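Local coordinates for Sts-2 protein (Mus musculus, PDB 3D4I) that carries an acid-dependent phosphatase activity in its 2H-phosphatase domain, the part in this chain, and probably interferes with CBL-mediated down-regulation of receptor-type tyrosine kinases, at residues A[11-16]-A[252-257]; A[208-213]-A[235-240]; A[80-85]-A[105-110]; A[120-125]-A[183-188]. All coordinates share one frame; numbering follows the deposited sequence. Where two conformers were deposited one is given.

The four contacts surround one mixed sheet, the core of the histidine phosphatase fold. Contact 1 closes the longest loop of the four, and contacts 3, 4 and 2 follow one another inside it, in that order. Contacts 1 and 2 are close neighbours, their centres about 9 Å apart, because strands 11-16 and 236-241 pair directly. Contact 3 joins two helices over the face of the sheet that L13 and I15 point into. Contacts 2 and 4 touch each other under the other face, where I12 also meets helix 172-187. Contacts 3 and 4, with centres about 21 Å apart, therefore belong to separate helical layers. Contacts 1, 2 and 3 also touch the second subunit, whereas no other chain touches contact 4.

Contact 1. Residues A[11-16]-A[252-257]. Unlike the reference sequence in segment 11-16: I15 (reference Val).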
# COMPACT_ATOMS: atom_id res chain seq x y z
N GLY A 11 19.47 6.54 19.30
CA GLY A 11 18.01 6.49 19.17
C GLY A 11 17.44 5.08 19.24
O GLY A 11 18.11 4.11 18.86
N ILE A 12 16.21 4.98 19.74
CA ILE A 12 15.45 3.73 19.75
C ILE A 12 14.11 4.04 19.09
O ILE A 12 13.38 4.91 19.55
CB ILE A 12 15.24 3.19 21.17
CG1 ILE A 12 16.51 2.52 21.70
CG2 ILE A 12 14.03 2.20 21.24
CD1 ILE A 12 16.65 1.08 21.25
N LEU A 13 13.82 3.35 17.98
CA LEU A 13 12.63 3.64 17.17
C LEU A 13 11.79 2.38 17.16
O LEU A 13 12.16 1.37 16.56
CB LEU A 13 13.02 4.06 15.74
CG LEU A 13 11.85 4.42 14.80
CD1 LEU A 13 11.02 5.60 15.33
CD2 LEU A 13 12.43 4.73 13.40
N VAL A 14 10.68 2.45 17.88
CA VAL A 14 9.81 1.30 18.05
C VAL A 14 8.75 1.45 16.98
O VAL A 14 8.16 2.52 16.84
CB VAL A 14 9.15 1.26 19.43
CG1 VAL A 14 8.29 -0.01 19.56
CG2 VAL A 14 10.23 1.28 20.54
N ILE A 15 8.57 0.37 16.22
CA ILE A 15 7.78 0.36 15.00
C ILE A 15 6.80 -0.82 15.04
O ILE A 15 7.22 -1.99 15.20
CB ILE A 15 8.71 0.22 13.75
CG1 ILE A 15 9.72 1.38 13.71
CG2 ILE A 15 7.88 0.26 12.43
CD1 ILE A 15 10.80 1.23 12.66
N ARG A 16 5.51 -0.53 14.82
CA ARG A 16 4.51 -1.58 14.72
C ARG A 16 4.56 -2.26 13.35
O ARG A 16 4.81 -1.62 12.31
CB ARG A 16 3.10 -1.04 15.01
CG ARG A 16 2.07 -2.17 15.27
CD ARG A 16 0.73 -1.74 14.63
NE ARG A 16 -0.42 -2.61 14.89
CZ ARG A 16 -1.07 -3.29 13.96
NH1 ARG A 16 -0.69 -3.25 12.65
NH2 ARG A 16 -2.11 -4.03 14.35
N ASN A 252 10.06 13.46 18.29
CA ASN A 252 9.32 13.21 17.05
C ASN A 252 10.04 12.11 16.26
O ASN A 252 11.26 12.20 16.08
CB ASN A 252 9.28 14.47 16.16
CG ASN A 252 8.35 15.57 16.69
OD1 ASN A 252 7.36 15.31 17.39
ND2 ASN A 252 8.66 16.82 16.32
N PRO A 253 9.31 11.06 15.80
CA PRO A 253 9.98 10.08 14.90
C PRO A 253 10.62 10.75 13.68
O PRO A 253 10.13 11.80 13.24
CB PRO A 253 8.83 9.15 14.48
CG PRO A 253 7.85 9.22 15.64
CD PRO A 253 7.92 10.68 16.09
N PRO A 254 11.71 10.17 13.14
CA PRO A 254 12.45 10.76 12.02
C PRO A 254 11.70 10.71 10.68
O PRO A 254 12.16 11.26 9.70
CB PRO A 254 13.70 9.87 11.92
CG PRO A 254 13.25 8.55 12.44
CD PRO A 254 12.33 8.90 13.59
N VAL A 255 10.57 10.02 10.65
CA VAL A 255 9.76 9.95 9.43
C VAL A 255 8.30 10.18 9.76
O VAL A 255 7.87 9.97 10.89
CB VAL A 255 9.96 8.62 8.64
CG1 VAL A 255 11.37 8.53 8.10
CG2 VAL A 255 9.64 7.41 9.46
N LYS A 256 7.52 10.62 8.77
CA LYS A 256 6.11 10.97 9.00
C LYS A 256 5.22 9.75 9.18
O LYS A 256 5.65 8.63 8.87
CB LYS A 256 5.59 11.81 7.83
CG LYS A 256 6.44 13.02 7.54
CD LYS A 256 6.30 14.08 8.62
CE LYS A 256 6.94 15.38 8.13
NZ LYS A 256 6.68 16.50 9.07
N THR A 257 4.00 10.00 9.65
CA THR A 257 2.93 9.00 9.66
C THR A 257 2.52 8.61 8.23
O THR A 257 2.89 9.25 7.28
CB THR A 257 1.68 9.54 10.36
OG1 THR A 257 1.32 10.81 9.80
CG2 THR A 257 1.95 9.71 11.82
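L13 is the residue of strand 11-16 that reaches 252-257, and it does so with both methyls. CD1 lies 4.0 Å from CD of P254 and 4.3 Å from CB of P253, while CD2 of L13 comes within 4.0 Å of CG of P254. The fork of the leucine thus faces the CG-CD side of the second proline ring, and its CD1 branch extends over to the first. With chi1 at -179°, CG stands opposite the backbone N and beside the carbonyl carbon, which carries the fork toward P254.

The sheet is the core of the histidine phosphatase fold; here the segment after strand 248-251, outermost within this chain, folds back over it. Two consecutive prolines suit that path: their rings restrict the backbone and present hydrocarbon without N-H donors of their own. L82 of helix 69-85 touches both L13 and P254, adding another apolar side chain to the cluster, and V255 continues the packing onto A81 and L82. The same segment also meets the second subunit: P253 packs on W268 of that chain, and the hydroxyl OG1 of T257 is hydrogen-bonded to D44 of the same neighbouring chain.

Contact 2. Residues A[208-213]-A[235-240]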
# COMPACT_ATOMS: atom_id res chain seq x y z
N SER A 208 5.29 -0.39 26.19
CA SER A 208 6.07 -1.22 27.10
C SER A 208 7.58 -1.22 26.86
O SER A 208 8.33 -1.53 27.77
CB SER A 208 5.55 -2.66 27.09
OG SER A 208 5.90 -3.26 25.87
N CYS A 209 8.02 -0.89 25.64
CA CYS A 209 9.45 -0.84 25.34
C CYS A 209 10.05 0.58 25.45
O CYS A 209 11.27 0.77 25.30
CB CYS A 209 9.77 -1.51 23.98
SG CYS A 209 9.42 -3.30 23.98
N THR A 210 9.21 1.57 25.72
CA THR A 210 9.68 2.96 25.82
C THR A 210 9.60 3.48 27.24
O THR A 210 10.54 4.13 27.70
CB THR A 210 8.96 3.93 24.84
OG1 THR A 210 7.55 3.96 25.12
CG2 THR A 210 9.17 3.49 23.39
N ARG A 211 8.51 3.18 27.95
CA ARG A 211 8.37 3.59 29.36
C ARG A 211 9.60 3.26 30.24
O ARG A 211 10.06 4.14 30.98
CB ARG A 211 7.07 3.07 29.97
CG ARG A 211 5.86 3.80 29.42
CD ARG A 211 4.59 3.44 30.13
NE ARG A 211 4.46 4.11 31.41
CZ ARG A 211 4.00 5.35 31.60
NH1 ARG A 211 3.61 6.10 30.57
NH2 ARG A 211 3.90 5.83 32.83
N PRO A 212 10.14 2.02 30.15
CA PRO A 212 11.36 1.68 30.92
C PRO A 212 12.56 2.55 30.57
O PRO A 212 13.33 2.89 31.47
CB PRO A 212 11.64 0.21 30.54
CG PRO A 212 10.35 -0.32 30.06
CD PRO A 212 9.68 0.85 29.37
N LEU A 213 12.71 2.94 29.30
CA LEU A 213 13.82 3.82 28.88
C LEU A 213 13.65 5.20 29.48
O LEU A 213 14.62 5.83 29.88
CB LEU A 213 13.87 3.97 27.35
CG LEU A 213 14.07 2.73 26.48
CD1 LEU A 213 14.24 3.17 25.01
CD2 LEU A 213 15.25 1.91 26.94
N GLY A 235 3.05 2.33 12.85
CA GLY A 235 3.04 3.43 13.83
C GLY A 235 4.38 3.42 14.58
O GLY A 235 4.94 2.35 14.79
N MET A 236 4.90 4.60 14.94
CA MET A 236 6.22 4.67 15.58
C MET A 236 6.28 5.53 16.85
O MET A 236 5.55 6.51 16.95
CB MET A 236 7.25 5.21 14.58
CG MET A 236 7.40 4.38 13.33
SD MET A 236 8.55 5.17 12.20
CE MET A 236 8.56 3.99 10.85
N CYS A 237 7.15 5.14 17.78
CA CYS A 237 7.49 5.89 19.00
C CYS A 237 9.01 5.99 18.98
O CYS A 237 9.67 4.97 18.85
CB CYS A 237 7.10 5.09 20.26
SG CYS A 237 7.35 5.98 21.79
N PHE A 238 9.57 7.19 19.16
CA PHE A 238 11.02 7.41 19.06
C PHE A 238 11.58 7.97 20.38
O PHE A 238 11.05 8.98 20.91
CB PHE A 238 11.30 8.38 17.90
CG PHE A 238 12.75 8.52 17.55
CD1 PHE A 238 13.58 7.41 17.42
CD2 PHE A 238 13.29 9.79 17.29
CE1 PHE A 238 14.93 7.54 17.07
CE2 PHE A 238 14.63 9.94 16.92
CZ PHE A 238 15.46 8.81 16.82
N CYS A 239 12.62 7.34 20.92
CA CYS A 239 13.32 7.90 22.11
C CYS A 239 14.77 8.17 21.79
O CYS A 239 15.38 7.36 21.09
CB CYS A 239 13.25 6.93 23.27
SG CYS A 239 11.57 6.59 23.78
N GLU A 240 15.31 9.30 22.27
CA GLU A 240 16.74 9.58 22.14
C GLU A 240 17.43 9.72 23.49
O GLU A 240 16.84 10.23 24.43
CB GLU A 240 16.98 10.85 21.35
CG GLU A 240 16.70 10.73 19.87
CD GLU A 240 17.10 11.97 19.12
OE1 GLU A 240 16.97 13.06 19.68
OE2 GLU A 240 17.55 11.85 17.96
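T210 meets C237 and C239 with no flat group between them. The one aromatic ring of the two segments, that of F238, leaves strand 236-240 on the opposite side, where it touches L13, P254 and V251. The guanidinium of R211 also points elsewhere and is hydrogen-bonded through NE to the carbonyl of P217.

What carries the contact is a methyl group set against two thiols. CG2 of T210 approaches SG of C237 to 3.5 Å and SG of C239 to 3.9 Å, so it touches both sulfurs. The sulfurs SG of C237 and SG of C239 lie 4.7 Å apart, too far for a disulfide. They come from alternate residues on one face of the strand but leave it differently: SG of C237 is opposite its backbone N (chi1 -176°), whereas SG of C239 sits beside its own (chi1 -61°), which turns the two sulfurs toward each other, so that both face the methyl. Cysteine suits both positions, being small and polarisable enough to pack closely on a methyl in a buried contact. Threonine suits its position because it divides its functions: the methyl serves the sheet, while OG1 is hydrogen-bonded to the carbonyl of L206 one turn back. Farther along, CD1 of L213 rests 4.3 Å from CB of C239, and L213 also reaches I12 and I187.

C237 packs on W271 of the second subunit as well. The turn at T210 and the weakly bonded helix after it lie against the antiparallel strands 11-16 and 236-241, forming part of one helical layer of the histidine phosphatase fold.

Contact 3. Residues A[80-85]-A[105-110]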
# COMPACT_ATOMS: atom_id res chain seq x y z
N GLU A 80 11.79 3.21 2.90
CA GLU A 80 12.14 4.25 1.92
C GLU A 80 12.19 5.65 2.53
O GLU A 80 13.14 6.43 2.24
CB GLU A 80 11.19 4.19 0.72
CG GLU A 80 11.54 5.23 -0.37
CD GLU A 80 10.43 5.31 -1.40
OE1 GLU A 80 9.25 5.35 -1.00
OE2 GLU A 80 10.74 5.32 -2.59
N ALA A 81 11.22 5.99 3.38
CA ALA A 81 11.24 7.28 4.08
C ALA A 81 12.45 7.37 5.02
O ALA A 81 13.12 8.41 5.09
CB ALA A 81 9.94 7.51 4.86
N LEU A 82 12.73 6.28 5.74
CA LEU A 82 13.93 6.22 6.57
C LEU A 82 15.19 6.47 5.75
O LEU A 82 16.04 7.26 6.18
CB LEU A 82 14.03 4.90 7.34
CG LEU A 82 13.10 4.85 8.55
CD1 LEU A 82 12.87 3.41 9.02
CD2 LEU A 82 13.64 5.77 9.73
N LEU A 83 15.31 5.82 4.60
CA LEU A 83 16.43 6.13 3.68
C LEU A 83 16.49 7.63 3.34
O LEU A 83 17.56 8.25 3.47
CB LEU A 83 16.40 5.28 2.39
CG LEU A 83 17.64 5.41 1.49
CD1 LEU A 83 18.90 4.94 2.24
CD2 LEU A 83 17.48 4.64 0.18
N ASP A 84 15.35 8.18 2.92
CA ASP A 84 15.25 9.59 2.53
C ASP A 84 15.67 10.55 3.65
O ASP A 84 16.29 11.60 3.41
CB ASP A 84 13.81 9.90 2.08
CG ASP A 84 13.44 9.26 0.73
OD1 ASP A 84 14.32 8.68 0.04
OD2 ASP A 84 12.25 9.34 0.37
N SER A 85 15.36 10.17 4.89
CA SER A 85 15.65 11.01 6.05
C SER A 85 17.15 11.15 6.38
O SER A 85 17.54 12.05 7.14
CB SER A 85 14.92 10.50 7.27
OG SER A 85 15.60 9.38 7.81
N LYS A 105 12.44 -7.04 7.65
CA LYS A 105 13.12 -7.31 6.38
C LYS A 105 12.80 -6.24 5.33
O LYS A 105 13.69 -5.74 4.67
CB LYS A 105 12.74 -8.72 5.86
CG LYS A 105 13.30 -9.09 4.44
CD LYS A 105 12.68 -10.43 3.95
CE LYS A 105 13.33 -11.00 2.70
NZ LYS A 105 12.55 -12.19 2.24
N HIS A 106 11.52 -5.90 5.17
CA HIS A 106 11.12 -4.94 4.12
C HIS A 106 11.69 -3.53 4.37
O HIS A 106 12.17 -2.86 3.46
CB HIS A 106 9.59 -4.93 3.96
CG HIS A 106 9.06 -6.19 3.35
ND1 HIS A 106 9.45 -6.65 2.11
CD2 HIS A 106 8.14 -7.09 3.82
CE1 HIS A 106 8.81 -7.78 1.84
NE2 HIS A 106 8.02 -8.07 2.86
N ILE A 107 11.67 -3.10 5.63
CA ILE A 107 12.32 -1.84 6.00
C ILE A 107 13.82 -1.86 5.62
O ILE A 107 14.31 -0.93 4.97
CB ILE A 107 12.14 -1.52 7.51
CG1 ILE A 107 10.67 -1.22 7.82
CG2 ILE A 107 13.03 -0.36 7.96
CD1 ILE A 107 10.38 -1.14 9.32
N LEU A 108 14.54 -2.90 6.04
CA LEU A 108 15.96 -3.04 5.74
C LEU A 108 16.29 -3.09 4.24
O LEU A 108 17.30 -2.54 3.81
CB LEU A 108 16.54 -4.28 6.42
CG LEU A 108 16.87 -4.19 7.92
CD1 LEU A 108 16.99 -5.59 8.46
CD2 LEU A 108 18.18 -3.41 8.15
N GLU A 109 15.44 -3.75 3.46
CA GLU A 109 15.62 -3.83 2.01
C GLU A 109 15.55 -2.44 1.38
O GLU A 109 16.40 -2.07 0.56
CB GLU A 109 14.65 -4.82 1.38
CG GLU A 109 15.14 -6.26 1.46
CD GLU A 109 14.08 -7.30 1.07
OE1 GLU A 109 13.00 -6.92 0.56
OE2 GLU A 109 14.34 -8.49 1.28
N GLU A 110 14.59 -1.63 1.84
CA GLU A 110 14.45 -0.27 1.33
C GLU A 110 15.51 0.69 1.86
O GLU A 110 15.81 1.69 1.21
CB GLU A 110 13.06 0.29 1.63
CG GLU A 110 11.94 -0.37 0.84
CD GLU A 110 12.04 -0.17 -0.65
OE1 GLU A 110 12.49 0.92 -1.11
OE2 GLU A 110 11.70 -1.13 -1.36
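Helices 80-85 and 105-110 run in roughly the same direction, inclined by 38° with their axes 8.6 Å apart at closest approach, and E80 and E110 bring their CA atoms within 5.1 Å of each other.

At that point side chain meets main chain: CB of E110 lies 3.4 Å from the backbone N of E80. E110 is bent at chi2 (-63°), which folds its carboxylate back alongside the other helix, OE1 standing 4.0 Å from CB of E80. E80, by contrast, is extended and carries its own carboxylate away. The two acids still keep OE2 of E80 and OE1 of E110 only 5.0 Å apart, a proximity that probably costs some repulsion. Arginines lie near both, R76 against E110 and R49 of the second subunit in a long, weak ion pair with E80. Glutamate suits these two partly exposed positions, since its methylenes can pack while its charged end reaches out.

Deeper in, the L82 and I107 side chains cross at an angle, with CD1 of L82 3.9 Å from CG2 of I107. On the more open side, CD2 of L83 lies 3.5 Å from the carbonyl O of E110. The hydroxyl of S85 folds back on its own segment, OG donating to O of L82 at 2.7 Å.

Below the pair lies the sheet, L82 resting on L13 and I107 on I15. Helix 98-111 is the connection of a beta-alpha-beta crossover between the neighbouring parallel strands 89-94 and 119-121.

Contact 4. Residues A[120-125]-A[183-188]; sequences RVEPGI and MGQIIN
M183, in the last turns of helix 172-187, places SD 4.4 Å from CG2 of I125, a loose apolar contact at the place where the histidine phosphatase fold lays this helix against the sheet and the loop leaving strand 119-121. All three methionine torsions turn in the same sense, curling the chain back on itself; its flexible thioether can then fill space against I125 and I199 together.

Q185 comes next and points to the loop. Its NE2 is 4.4 Å from OE1 of E122, beyond bonding distance, and makes a weak hydrogen bond to the carbonyl of R158 instead. I186 brings the end of its side chain to 4.5 Å, CD1 to CG2 of I125, and also packs on F93 and I199; a branched, wholly apolar residue fits this buried seat between loop and sheet. I187 touches I12 of strand 11-16.

The buried E122 probably contributes to holding the loop. Its CG is opposite the backbone N (chi1 -180°), and the carboxylate is gripped by several donors: OE1 is hydrogen-bonded to the hydroxyl of Y157 and to N of A160, and OE2 to N of L161. Glycine suits position 124, where a CB would come within about 2.7 Å of OE2 of E122. The loop also closes on itself, with N of G124 donating at 2.8 Å to OE2 of E122, on the anti lone pair, at an N-H...O angle of 146°.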
# COMPACT_ATOMS: atom_id res chain seq x y z
N ARG A 120 17.93 -9.26 14.68
CA ARG A 120 18.05 -9.94 15.96
C ARG A 120 16.68 -10.29 16.48
O ARG A 120 15.92 -9.40 16.88
CB ARG A 120 18.80 -9.06 16.94
CG ARG A 120 20.29 -9.05 16.65
CD ARG A 120 20.93 -7.74 16.99
NE ARG A 120 22.38 -7.85 16.90
CZ ARG A 120 23.23 -6.88 17.21
NH1 ARG A 120 22.78 -5.70 17.61
NH2 ARG A 120 24.54 -7.09 17.11
N VAL A 121 16.36 -11.58 16.47
CA VAL A 121 15.03 -11.99 16.91
C VAL A 121 15.01 -12.06 18.43
O VAL A 121 15.78 -12.82 19.06
CB VAL A 121 14.55 -13.31 16.25
CG1 VAL A 121 13.16 -13.71 16.77
CG2 VAL A 121 14.52 -13.16 14.74
N GLU A 122 14.14 -11.25 19.01
CA GLU A 122 14.02 -11.11 20.46
C GLU A 122 12.61 -11.46 20.92
O GLU A 122 11.72 -10.63 20.87
CB GLU A 122 14.39 -9.68 20.90
CG GLU A 122 14.30 -9.44 22.45
CD GLU A 122 15.08 -10.49 23.26
OE1 GLU A 122 16.31 -10.50 23.14
OE2 GLU A 122 14.45 -11.29 24.01
N PRO A 123 12.40 -12.70 21.37
CA PRO A 123 11.11 -13.02 21.98
C PRO A 123 10.71 -12.16 23.17
O PRO A 123 9.53 -12.09 23.49
CB PRO A 123 11.27 -14.49 22.41
CG PRO A 123 12.24 -15.02 21.42
CD PRO A 123 13.25 -13.91 21.26
N GLY A 124 11.66 -11.51 23.83
CA GLY A 124 11.32 -10.60 24.93
C GLY A 124 10.50 -9.39 24.51
O GLY A 124 9.93 -8.70 25.37
N ILE A 125 10.41 -9.13 23.21
CA ILE A 125 9.53 -8.07 22.70
C ILE A 125 8.34 -8.62 21.90
O ILE A 125 7.70 -7.89 21.15
CB ILE A 125 10.30 -6.95 21.87
CG1 ILE A 125 10.91 -7.53 20.58
CG2 ILE A 125 11.34 -6.26 22.79
CD1 ILE A 125 11.75 -6.51 19.70
N MET A 183 14.63 -4.62 26.97
CA MET A 183 15.10 -3.31 26.55
C MET A 183 16.40 -2.96 27.26
O MET A 183 17.31 -2.40 26.65
CB MET A 183 14.04 -2.23 26.81
CG MET A 183 12.83 -2.27 25.81
SD MET A 183 13.31 -2.49 24.07
CE MET A 183 14.09 -0.94 23.68
N GLY A 184 16.50 -3.30 28.55
CA GLY A 184 17.77 -3.20 29.29
C GLY A 184 18.93 -3.87 28.59
O GLY A 184 20.01 -3.28 28.44
N GLN A 185 18.74 -5.13 28.17
CA GLN A 185 19.78 -5.88 27.46
C GLN A 185 20.08 -5.28 26.09
O GLN A 185 21.23 -5.20 25.67
CB GLN A 185 19.42 -7.36 27.35
CG GLN A 185 20.29 -8.16 26.37
CD GLN A 185 20.16 -9.69 26.53
OE1 GLN A 185 20.18 -10.22 27.64
NE2 GLN A 185 20.04 -10.40 25.40
N ILE A 186 19.03 -4.85 25.39
CA ILE A 186 19.20 -4.24 24.08
C ILE A 186 20.08 -2.99 24.17
O ILE A 186 21.02 -2.84 23.38
CB ILE A 186 17.82 -3.93 23.41
CG1 ILE A 186 17.12 -5.25 23.03
CG2 ILE A 186 17.98 -3.06 22.17
CD1 ILE A 186 15.70 -5.09 22.52
N ILE A 187 19.81 -2.13 25.14
CA ILE A 187 20.58 -0.90 25.31
C ILE A 187 22.06 -1.18 25.60
O ILE A 187 22.95 -0.49 25.10
CB ILE A 187 19.95 0.04 26.39
CG1 ILE A 187 18.58 0.51 25.93
CG2 ILE A 187 20.85 1.25 26.70
CD1 ILE A 187 18.50 0.90 24.51
N ASN A 188 22.31 -2.22 26.39
CA ASN A 188 23.68 -2.66 26.69
C ASN A 188 24.33 -3.57 25.62
O ASN A 188 25.45 -4.05 25.82
CB ASN A 188 23.73 -3.33 28.07
CG ASN A 188 23.51 -2.34 29.20
OD1 ASN A 188 22.48 -1.66 29.27
ND2 ASN A 188 24.48 -2.27 30.11